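Local coordinates for ribulose-1,5-bisphosphate carboxylase/oxygenase large subunit (PDB 3QFW), which is a Rubisco-like protein, related to the carboxylating enzyme, that probably binds magnesium, though its actual reaction may differ, at residues B[163-168]-B[178-183]. Residues are numbered along the deposited sequence; the frame is centred on the assembly and turned at random.
Sequences IKDDHG and AERAAA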
loop_
_atom_site.group_PDB
_atom_site.type_symbol
_atom_site.label_atom_id
_atom_site.label_comp_id
_atom_site.label_asym_id
_atom_site.label_seq_id
_atom_site.Cartn_x
_atom_site.Cartn_y
_atom_site.Cartn_z
ATOM N N ILE B 163 10.418 12.000 20.247
ATOM C CA ILE B 163 10.953 12.693 19.097
ATOM C C ILE B 163 11.003 11.694 17.953
ATOM O O ILE B 163 11.599 10.625 18.070
ATOM C CB ILE B 163 12.348 13.242 19.391
ATOM C CG1 ILE B 163 12.264 14.231 20.569
ATOM C CG2 ILE B 163 12.949 13.883 18.143
ATOM C CD1 ILE B 163 13.569 14.858 20.940
ATOM N N LYS B 164 10.333 12.039 16.864
ATOM C CA LYS B 164 10.261 11.160 15.708
ATOM C C LYS B 164 10.924 11.835 14.521
ATOM O O LYS B 164 10.946 13.062 14.426
ATOM C CB LYS B 164 8.797 10.859 15.370
ATOM C CG LYS B 164 8.015 12.096 14.920
ATOM C CD LYS B 164 6.531 11.816 14.718
ATOM C CE LYS B 164 6.234 11.092 13.416
ATOM N NZ LYS B 164 6.636 11.847 12.166
ATOM N N ASP B 165 11.457 11.027 13.609
ATOM C CA ASP B 165 11.895 11.526 12.317
ATOM C C ASP B 165 10.701 12.080 11.557
ATOM O O ASP B 165 9.574 11.610 11.707
ATOM C CB ASP B 165 12.493 10.399 11.480
ATOM C CG ASP B 165 13.966 10.179 11.745
ATOM O OD1 ASP B 165 14.579 10.994 12.469
ATOM O OD2 ASP B 165 14.512 9.186 11.214
ATOM N N ASP B 166 10.949 13.097 10.749
ATOM C CA ASP B 166 10.059 13.381 9.642
ATOM C C ASP B 166 9.824 12.026 8.965
ATOM O O ASP B 166 10.739 11.204 8.864
ATOM C CB ASP B 166 10.733 14.363 8.686
ATOM C CG ASP B 166 9.872 14.708 7.488
ATOM O OD1 ASP B 166 9.309 13.797 6.858
ATOM O OD2 ASP B 166 9.755 15.904 7.176
ATOM N N HIS B 167 8.592 11.765 8.548
ATOM C CA HIS B 167 8.294 10.486 7.909
ATOM C C HIS B 167 8.982 10.424 6.550
ATOM O O HIS B 167 9.117 9.353 5.958
ATOM C CB HIS B 167 6.796 10.318 7.704
ATOM C CG HIS B 167 6.286 11.004 6.482
ATOM N ND1 HIS B 167 6.148 10.356 5.270
ATOM C CD2 HIS B 167 5.916 12.287 6.269
ATOM C CE1 HIS B 167 5.702 11.211 4.368
ATOM N NE2 HIS B 167 5.550 12.389 4.949
ATOM N N GLY B 168 9.382 11.589 6.055
ATOM C CA GLY B 168 10.083 11.701 4.792
ATOM C C GLY B 168 11.555 11.368 4.889
ATOM O O GLY B 168 12.225 11.150 3.876
ATOM N N ALA B 178 22.099 5.422 9.256
ATOM C CA ALA B 178 23.063 5.085 10.308
ATOM C C ALA B 178 23.607 6.337 10.996
ATOM O O ALA B 178 23.546 6.462 12.220
ATOM C CB ALA B 178 24.192 4.234 9.751
ATOM N N GLU B 179 24.120 7.269 10.199
ATOM C CA GLU B 179 24.647 8.524 10.717
ATOM C C GLU B 179 23.607 9.334 11.495
ATOM O O GLU B 179 23.911 9.892 12.550
ATOM C CB GLU B 179 25.224 9.375 9.581
ATOM C CG GLU B 179 26.576 8.900 9.066
ATOM C CD GLU B 179 26.474 7.782 8.042
ATOM O OE1 GLU B 179 25.373 7.213 7.864
ATOM O OE2 GLU B 179 27.503 7.476 7.401
ATOM N N ARG B 180 22.383 9.403 10.976
ATOM C CA ARG B 180 21.314 10.166 11.636
ATOM C C ARG B 180 20.911 9.574 12.989
ATOM O O ARG B 180 20.751 10.300 13.985
ATOM C CB ARG B 180 20.085 10.265 10.727
ATOM C CG ARG B 180 18.875 10.904 11.379
ATOM C CD ARG B 180 17.740 11.127 10.385
ATOM N NE ARG B 180 16.942 9.928 10.117
ATOM C CZ ARG B 180 17.039 9.193 9.015
ATOM N NH1 ARG B 180 17.921 9.516 8.076
ATOM N NH2 ARG B 180 16.262 8.128 8.848
ATOM N N ALA B 181 20.729 8.259 13.024
ATOM C CA ALA B 181 20.318 7.594 14.255
ATOM C C ALA B 181 21.364 7.819 15.340
ATOM O O ALA B 181 21.033 8.039 16.507
ATOM C CB ALA B 181 20.100 6.109 14.012
ATOM N N ALA B 182 22.634 7.776 14.953
ATOM C CA ALA B 182 23.715 7.967 15.914
ATOM C C ALA B 182 23.702 9.389 16.461
ATOM O O ALA B 182 23.574 9.601 17.667
ATOM C CB ALA B 182 25.058 7.642 15.288
ATOM N N ALA B 183 23.820 10.360 15.562
ATOM C CA ALA B 183 23.846 11.769 15.939
ATOM C C ALA B 183 22.634 12.170 16.777
ATOM O O ALA B 183 22.768 12.893 17.768
ATOM C CB ALA B 183 23.952 12.651 14.688
#
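Arg180 reaches from helix 177-195 to the carboxylate of Asp165, laying the NE edge of its guanidinium against OD2. The two residues join the C-terminal end of strand 162-165 to the helix that follows it, within a beta-alpha-beta unit of the TIM barrel that forms the Rubisco-type catalytic domain. NE donates to Asp165 OD2 over 2.8 Å with an N-H...O angle of 147°, and Arg180 NH2 adds a weak second bond to Asp165 OD2 at 3.1 Å. This is therefore a one-oxygen salt bridge rather than a flat two-by-two pairing: the planes stand 59° apart, and NE approaches OD2 from above the carboxylate plane. Asp165 OD1 sits 3.5 Å from Arg180 NE without bonding to it and shares a hydrogen bond with Tyr201 OH instead, while Asp165 OD2 also accepts from the backbone N of Asn204. Both oxygens of this buried carboxylate are thus satisfied.

The arginine leaves its helix with CG opposite the backbone N (chi1 174°), stays extended through chi2, then bends at chi3, which swings the guanidinium round to present NE. NH2 is also bonded to Ala170 O, so the connection between strand and helix is tied to the same group; Leu148 of helix 145-157 packs against the arginine side chain. In the loop beyond the strand, Asp166 OD1 faces Gly168 N as in an Asx turn, though the modelled separation is too short to be trusted, and His167 meets the second subunit, its backbone O bonded to Asn85 of that chain. Just before Asp165 in the strand, Lys164 bends at chi3 and chi4, bringing its NZ to Asp165 O at 3.0 Å, where it donates a hydrogen bond.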